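Local atomic coordinates of ORF14 (Streptomyces clavuligerus, PDB entry 2WPX), a protein that binds acetyl-CoA and is probably an acyltransferase, built as a tandem pair of GCN5-related N-acetyltransferase domains and belonging to the clavulanic acid biosynthesis pathway. Residues 264-269 against 315-320; 180-185 against 281-286. All coordinates share one frame; numbering follows the deposited sequence.

Contact 1 (264-269 against 315-320)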
ATOM      1  N   ALA A 264      -5.231   8.519  -7.438  1.00 13.37           N
ATOM      2  CA  ALA A 264      -4.104   7.758  -7.954  1.00 13.31           C
ATOM      3  C   ALA A 264      -3.093   7.582  -6.843  1.00 13.25           C
ATOM      4  O   ALA A 264      -3.145   8.250  -5.807  1.00 13.78           O
ATOM      5  CB  ALA A 264      -3.514   8.434  -9.227  1.00 13.37           C
ATOM      6  N   LEU A 265      -2.228   6.610  -7.006  1.00 14.07           N
ATOM      7  CA  LEU A 265      -1.261   6.303  -5.937  1.00 16.40           C
ATOM      8  C   LEU A 265       0.164   6.551  -6.466  1.00 15.88           C
ATOM      9  O   LEU A 265       0.534   6.058  -7.511  1.00 15.75           O
ATOM     10  CB  LEU A 265      -1.506   4.881  -5.421  1.00 16.19           C
ATOM     11  CG  LEU A 265      -0.746   4.203  -4.282  1.00 22.59           C
ATOM     12  CD1 LEU A 265       0.720   4.007  -4.625  1.00 27.50           C
ATOM     13  CD2 LEU A 265      -0.912   4.934  -2.930  1.00 25.96           C
ATOM     14  N   GLN A 266       0.931   7.387  -5.776  1.00 16.91           N
ATOM     15  CA  GLN A 266       2.334   7.602  -6.131  1.00 16.08           C
ATOM     16  C   GLN A 266       3.144   6.647  -5.363  1.00 18.04           C
ATOM     17  O   GLN A 266       3.069   6.615  -4.144  1.00 19.35           O
ATOM     18  CB  GLN A 266       2.794   9.022  -5.795  1.00 17.40           C
ATOM     19  CG  GLN A 266       4.258   9.324  -6.192  1.00 17.38           C
ATOM     20  CD  GLN A 266       4.649  10.773  -5.908  1.00 22.48           C
ATOM     21  OE1 GLN A 266       4.502  11.634  -6.785  1.00 22.21           O
ATOM     22  NE2 GLN A 266       5.133  11.059  -4.671  1.00 22.19           N
ATOM     23  N   GLY A 267       3.932   5.840  -6.065  1.00 19.74           N
ATOM     24  CA  GLY A 267       4.762   4.838  -5.381  1.00 23.79           C
ATOM     25  C   GLY A 267       6.173   5.362  -5.117  1.00 27.70           C
ATOM     26  O   GLY A 267       6.448   6.557  -5.237  1.00 27.91           O
ATOM     27  N   MET A 268       7.090   4.477  -4.778  1.00 31.72           N
ATOM     28  CA  MET A 268       8.421   4.944  -4.440  1.00 36.62           C
ATOM     29  C   MET A 268       9.205   5.641  -5.577  1.00 35.58           C
ATOM     30  O   MET A 268       9.107   5.285  -6.749  1.00 33.45           O
ATOM     31  CB  MET A 268       9.241   3.841  -3.755  1.00 41.69           C
ATOM     32  CG  MET A 268       9.136   2.455  -4.444  1.00 47.39           C
ATOM     33  SD  MET A 268      10.127   1.183  -3.578  1.00 63.30           S
ATOM     34  CE  MET A 268       8.855   0.329  -2.611  1.00 60.28           C
ATOM     35  N   THR A 269       9.943   6.679  -5.210  1.00 28.05           N
ATOM     36  CA  THR A 269      10.916   7.253  -6.098  1.00 26.10           C
ATOM     37  C   THR A 269      12.230   6.878  -5.505  1.00 25.94           C
ATOM     38  O   THR A 269      12.484   7.206  -4.355  1.00 27.58           O
ATOM     39  CB  THR A 269      10.778   8.782  -6.114  1.00 26.29           C
ATOM     40  OG1 THR A 269       9.407   9.113  -6.425  1.00 29.35           O
ATOM     41  CG2 THR A 269      11.710   9.433  -7.153  1.00 24.09           C
ATOM     42  N   ALA A 315      11.206  15.854   1.827  1.00 18.37           N
ATOM     43  CA  ALA A 315      11.510  17.205   1.347  1.00 17.79           C
ATOM     44  C   ALA A 315      11.091  17.360  -0.112  1.00 17.48           C
ATOM     45  O   ALA A 315      10.496  18.350  -0.507  1.00 17.83           O
ATOM     46  CB  ALA A 315      12.965  17.479   1.531  1.00 18.71           C
ATOM     47  N   VAL A 316      11.326  16.344  -0.921  1.00 17.47           N
ATOM     48  CA  VAL A 316      10.811  16.402  -2.283  1.00 16.73           C
ATOM     49  C   VAL A 316       9.296  16.413  -2.414  1.00 15.93           C
ATOM     50  O   VAL A 316       8.751  17.166  -3.233  1.00 17.68           O
ATOM     51  CB  VAL A 316      11.388  15.308  -3.132  1.00 17.72           C
ATOM     52  CG1 VAL A 316      10.743  15.339  -4.513  1.00 19.30           C
ATOM     53  CG2 VAL A 316      12.908  15.563  -3.267  1.00 19.36           C
ATOM     54  N   ASN A 317       8.607  15.602  -1.625  1.00 14.21           N
ATOM     55  CA  ASN A 317       7.166  15.473  -1.748  1.00 14.29           C
ATOM     56  C   ASN A 317       6.487  16.776  -1.331  1.00 14.16           C
ATOM     57  O   ASN A 317       5.620  17.267  -2.055  1.00 14.29           O
ATOM     58  CB  ASN A 317       6.633  14.252  -0.944  1.00 13.24           C
ATOM     59  CG  ASN A 317       6.832  12.955  -1.680  1.00 12.89           C
ATOM     60  OD1 ASN A 317       6.839  12.948  -2.915  1.00 13.09           O
ATOM     61  ND2 ASN A 317       7.051  11.852  -0.941  1.00 10.16           N
ATOM     62  N   ALA A 318       6.960  17.350  -0.214  1.00 13.34           N
ATOM     63  CA  ALA A 318       6.472  18.623   0.319  1.00 14.33           C
ATOM     64  C   ALA A 318       6.612  19.766  -0.663  1.00 16.59           C
ATOM     65  O   ALA A 318       5.631  20.499  -0.911  1.00 18.29           O
ATOM     66  CB  ALA A 318       7.184  18.986   1.673  1.00 13.38           C
ATOM     67  N   ALA A 319       7.806  19.928  -1.239  1.00 17.83           N
ATOM     68  CA  ALA A 319       8.015  20.967  -2.304  1.00 19.59           C
ATOM     69  C   ALA A 319       6.955  20.815  -3.358  1.00 19.66           C
ATOM     70  O   ALA A 319       6.626  21.758  -4.037  1.00 22.18           O
ATOM     71  CB  ALA A 319       9.400  20.819  -2.992  1.00 19.14           C
ATOM     72  N   LEU A 320       6.450  19.609  -3.539  1.00 18.89           N
ATOM     73  CA  LEU A 320       5.555  19.384  -4.672  1.00 19.93           C
ATOM     74  C   LEU A 320       4.084  19.609  -4.275  1.00 20.52           C
ATOM     75  O   LEU A 320       3.197  19.418  -5.093  1.00 21.08           O
ATOM     76  CB  LEU A 320       5.705  17.951  -5.198  1.00 20.12           C
ATOM     77  CG  LEU A 320       6.692  17.687  -6.349  1.00 22.47           C
ATOM     78  CD1 LEU A 320       8.037  18.202  -5.936  1.00 20.73           C
ATOM     79  CD2 LEU A 320       6.762  16.221  -6.688  1.00 20.21           C
TER

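Contact 2 (180-185 against 281-286)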
ATOM      1  N   TYR A 180      22.162  13.025 -18.594  1.00 22.99           N
ATOM      2  CA  TYR A 180      20.976  12.154 -18.322  1.00 23.25           C
ATOM      3  C   TYR A 180      19.909  12.112 -19.411  1.00 23.37           C
ATOM      4  O   TYR A 180      19.812  13.019 -20.193  1.00 23.19           O
ATOM      5  CB  TYR A 180      20.326  12.498 -16.977  1.00 21.95           C
ATOM      6  CG  TYR A 180      21.292  12.320 -15.830  1.00 20.96           C
ATOM      7  CD1 TYR A 180      22.178  13.347 -15.471  1.00 21.10           C
ATOM      8  CD2 TYR A 180      21.350  11.108 -15.132  1.00 17.28           C
ATOM      9  CE1 TYR A 180      23.083  13.176 -14.436  1.00 19.55           C
ATOM     10  CE2 TYR A 180      22.249  10.921 -14.116  1.00 20.16           C
ATOM     11  CZ  TYR A 180      23.114  11.962 -13.767  1.00 22.77           C
ATOM     12  OH  TYR A 180      23.988  11.775 -12.724  1.00 24.29           O
ATOM     13  N   SER A 181      19.113  11.051 -19.477  1.00 23.72           N
ATOM     14  CA  SER A 181      17.875  11.178 -20.246  1.00 24.62           C
ATOM     15  C   SER A 181      16.694  10.510 -19.588  1.00 23.76           C
ATOM     16  O   SER A 181      16.829   9.502 -18.896  1.00 24.53           O
ATOM     17  CB  SER A 181      18.050  10.704 -21.673  1.00 24.80           C
ATOM     18  OG  SER A 181      18.747   9.508 -21.637  1.00 29.17           O
ATOM     19  N   LEU A 182      15.523  11.083 -19.820  1.00 23.48           N
ATOM     20  CA  LEU A 182      14.282  10.575 -19.257  1.00 22.56           C
ATOM     21  C   LEU A 182      13.756   9.457 -20.112  1.00 21.95           C
ATOM     22  O   LEU A 182      13.713   9.604 -21.321  1.00 21.52           O
ATOM     23  CB  LEU A 182      13.272  11.693 -19.294  1.00 22.84           C
ATOM     24  CG  LEU A 182      13.637  12.620 -18.152  1.00 25.68           C
ATOM     25  CD1 LEU A 182      12.475  13.554 -17.959  1.00 29.26           C
ATOM     26  CD2 LEU A 182      13.835  11.801 -16.868  1.00 24.74           C
ATOM     27  N   VAL A 183      13.364   8.347 -19.497  1.00 21.11           N
ATOM     28  CA  VAL A 183      12.551   7.312 -20.198  1.00 20.67           C
ATOM     29  C   VAL A 183      11.211   7.054 -19.439  1.00 19.74           C
ATOM     30  O   VAL A 183      11.119   7.250 -18.198  1.00 19.41           O
ATOM     31  CB  VAL A 183      13.373   5.982 -20.371  1.00 21.18           C
ATOM     32  CG1 VAL A 183      13.594   5.299 -19.004  1.00 17.22           C
ATOM     33  CG2 VAL A 183      12.709   4.997 -21.340  1.00 20.60           C
ATOM     34  N   THR A 184      10.183   6.607 -20.160  1.00 19.09           N
ATOM     35  CA  THR A 184       8.862   6.305 -19.567  1.00 17.26           C
ATOM     36  C   THR A 184       8.391   4.958 -20.058  1.00 17.34           C
ATOM     37  O   THR A 184       8.723   4.539 -21.178  1.00 18.67           O
ATOM     38  CB  THR A 184       7.757   7.340 -19.965  1.00 17.79           C
ATOM     39  OG1 THR A 184       7.549   7.309 -21.400  1.00 19.82           O
ATOM     40  CG2 THR A 184       8.149   8.747 -19.527  1.00 15.69           C
ATOM     41  N   TRP A 185       7.604   4.277 -19.239  1.00 15.98           N
ATOM     42  CA  TRP A 185       6.926   3.050 -19.666  1.00 14.91           C
ATOM     43  C   TRP A 185       5.678   2.786 -18.784  1.00 14.91           C
ATOM     44  O   TRP A 185       5.593   3.299 -17.656  1.00 13.93           O
ATOM     45  CB  TRP A 185       7.899   1.882 -19.601  1.00 12.47           C
ATOM     46  CG  TRP A 185       8.343   1.505 -18.251  1.00 12.76           C
ATOM     47  CD1 TRP A 185       7.676   0.732 -17.362  1.00 11.12           C
ATOM     48  CD2 TRP A 185       9.588   1.843 -17.620  1.00 14.03           C
ATOM     49  NE1 TRP A 185       8.419   0.529 -16.237  1.00  9.72           N
ATOM     50  CE2 TRP A 185       9.599   1.205 -16.363  1.00 12.70           C
ATOM     51  CE3 TRP A 185      10.694   2.608 -18.002  1.00 15.99           C
ATOM     52  CZ2 TRP A 185      10.657   1.327 -15.475  1.00 15.30           C
ATOM     53  CZ3 TRP A 185      11.746   2.721 -17.129  1.00 18.50           C
ATOM     54  CH2 TRP A 185      11.719   2.079 -15.869  1.00 16.85           C
ATOM     55  N   GLY A 281      15.041  13.226  -8.036  1.00 16.26           N
ATOM     56  CA  GLY A 281      13.723  12.874  -7.450  1.00 16.67           C
ATOM     57  C   GLY A 281      12.612  13.860  -7.766  1.00 17.29           C
ATOM     58  O   GLY A 281      11.475  13.470  -8.035  1.00 16.43           O
ATOM     59  N   THR A 282      12.930  15.158  -7.699  1.00 18.13           N
ATOM     60  CA  THR A 282      11.992  16.167  -8.164  1.00 18.70           C
ATOM     61  C   THR A 282      11.709  16.020  -9.658  1.00 17.28           C
ATOM     62  O   THR A 282      10.587  16.069 -10.080  1.00 17.01           O
ATOM     63  CB  THR A 282      12.488  17.576  -7.822  1.00 20.47           C
ATOM     64  OG1 THR A 282      12.595  17.674  -6.390  1.00 24.88           O
ATOM     65  CG2 THR A 282      11.486  18.615  -8.287  1.00 21.02           C
ATOM     66  N   LEU A 283      12.735  15.827 -10.465  1.00 17.58           N
ATOM     67  CA  LEU A 283      12.514  15.774 -11.900  1.00 17.49           C
ATOM     68  C   LEU A 283      11.645  14.571 -12.215  1.00 16.23           C
ATOM     69  O   LEU A 283      10.693  14.672 -12.947  1.00 17.99           O
ATOM     70  CB  LEU A 283      13.839  15.637 -12.651  1.00 17.68           C
ATOM     71  CG  LEU A 283      13.682  15.162 -14.097  1.00 18.03           C
ATOM     72  CD1 LEU A 283      13.114  16.271 -14.964  1.00 17.11           C
ATOM     73  CD2 LEU A 283      15.013  14.681 -14.630  1.00 18.76           C
ATOM     74  N   LEU A 284      12.001  13.419 -11.653  1.00 15.74           N
ATOM     75  CA  LEU A 284      11.261  12.194 -11.827  1.00 14.81           C
ATOM     76  C   LEU A 284       9.753  12.304 -11.398  1.00 14.88           C
ATOM     77  O   LEU A 284       8.872  11.931 -12.157  1.00 14.57           O
ATOM     78  CB  LEU A 284      12.004  11.040 -11.133  1.00 14.31           C
ATOM     79  CG  LEU A 284      13.219  10.515 -11.909  1.00 15.64           C
ATOM     80  CD1 LEU A 284      13.903   9.422 -11.113  1.00 15.91           C
ATOM     81  CD2 LEU A 284      12.870   9.979 -13.328  1.00 12.39           C
ATOM     82  N   LYS A 285       9.453  12.839 -10.223  1.00 15.95           N
ATOM     83  CA  LYS A 285       8.035  12.922  -9.816  1.00 16.87           C
ATOM     84  C   LYS A 285       7.216  13.821 -10.701  1.00 16.39           C
ATOM     85  O   LYS A 285       6.062  13.493 -11.027  1.00 15.55           O
ATOM     86  CB  LYS A 285       7.857  13.355  -8.361  1.00 18.14           C
ATOM     87  CG  LYS A 285       8.351  12.354  -7.391  1.00 18.81           C
ATOM     88  CD  LYS A 285       8.342  13.012  -6.040  1.00 24.05           C
ATOM     89  CE  LYS A 285       7.946  12.026  -4.956  1.00 26.55           C
ATOM     90  NZ  LYS A 285       9.189  11.363  -4.617  1.00 26.31           N
ATOM     91  N   LEU A 286       7.817  14.946 -11.113  1.00 17.35           N
ATOM     92  CA  LEU A 286       7.101  15.907 -11.928  1.00 17.56           C
ATOM     93  C   LEU A 286       6.942  15.387 -13.332  1.00 17.19           C
ATOM     94  O   LEU A 286       5.857  15.523 -13.904  1.00 17.92           O
ATOM     95  CB  LEU A 286       7.783  17.254 -11.944  1.00 19.26           C
ATOM     96  CG  LEU A 286       7.514  18.039 -10.675  1.00 19.08           C
ATOM     97  CD1 LEU A 286       8.488  19.179 -10.708  1.00 18.44           C
ATOM     98  CD2 LEU A 286       6.083  18.569 -10.645  1.00 13.04           C
TER

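Contact 1 (264-269 against 315-320)
Q266 on strand 263-271 and N317 on helix 311-319 meet although their backbones stay well apart, with 10.2 Å between Q266 CA and N317 CA. An extended glutamine and a shorter asparagine reach into the gap. Q266 leaves the strand with CG anti to the backbone N (chi1 -178°) and stays extended through CD, which carries its amide straight out toward the helix. N317 comes from the opposite direction. The planes of the two amides are turned only 28° from each other. Q266 NE2 gives a weak hydrogen bond to N317 OD1 at 3.1 Å. The bond is strongly bent, with an N-H...O angle of 134°. The position of N317 OD1 is itself less sure, so the bond is best read as tentative. The other end of this amide, ND2, makes a weak hydrogen bond to N306 OD1. The backbone carbonyl of Q266 is held by T304. F322 packs against both Q266 and N317, and the pair is buried. K285 of helix 280-295 lies beside both, but is modelled too close for its contacts to carry weight. Polar side chains thus meet between a strand and a helix lying over it. The setting is the beta-alpha-beta part of the second GNAT domain, in which parallel strands 263-271 and 301-307 are linked through helix 280-295, and helix 311-319 follows.

Contact 2 (180-185 against 281-286)
L182 of strand 180-185 meets L283 and L284 of helix 280-295, and the contact between the two segments is wholly apolar. The backbones come nearest at L182 CA and L284 CA, 8.2 Å apart, and leucine methyls meet between them. L182 and L283 reach toward each other tip to tip. L182 CD2 lies 3.8 Å from L283 CD2, and L182 CD1 lies 4.1 Å from L283 CD1, so each branch of one leucine faces a branch of the other. L283 has CG anti to its backbone N (chi1 163°), which sends the fork out from the helix toward the strand. L284 approaches differently. It runs alongside L182 in the opposite direction, and only its CD2 comes close, 4.1 Å from L182 CD2.

This is helix-on-sheet packing in the second GNAT domain. Strand 180-185 is the outermost strand at this end, paired antiparallel with strand 234-242, and helix 280-295 lies across a face of the sheet. L284 also rests on T238, A240 and T252 of the next two strands, and L182 touches T238 and V176.

The helix turn that carries the two leucines is closed by backbone hydrogen bonds, K285 N to G281 O at 3.0 Å and L286 N to T282 O at 3.2 Å.

Aromatic contacts stand at both ends of the strand. V183 CG1 lies in the plane of the W185 ring at its edge, 3.7 Å from W185 CZ3, and W185 also stacks on H237. The Y180 ring meets the rings of H242 and H278, with planes about 50° apart. Separately, Y180 OH is hydrogen-bonded to H275 ND1.

Overall arrangement
The centres of contact 1 and contact 2 lie about 13 Å apart in the second GNAT domain. Along the chain the segments alternate: 180-185, 264-269, 281-286, then 315-320. Strand 263-271 leads into helix 280-295, so one segment of each contact follows closely on the other. K285, on the helix of contact 2, reaches contact 1. Its NZ makes a probable hydrogen bond to T269 OG1 at 2.9 Å, and its CB packs on L320. Helix 280-295 therefore spans from the edge strand 180-185 to helix 311-319. Both contacts are away from the acetyl-CoA site in the first domain and lie between helices and strands of the second.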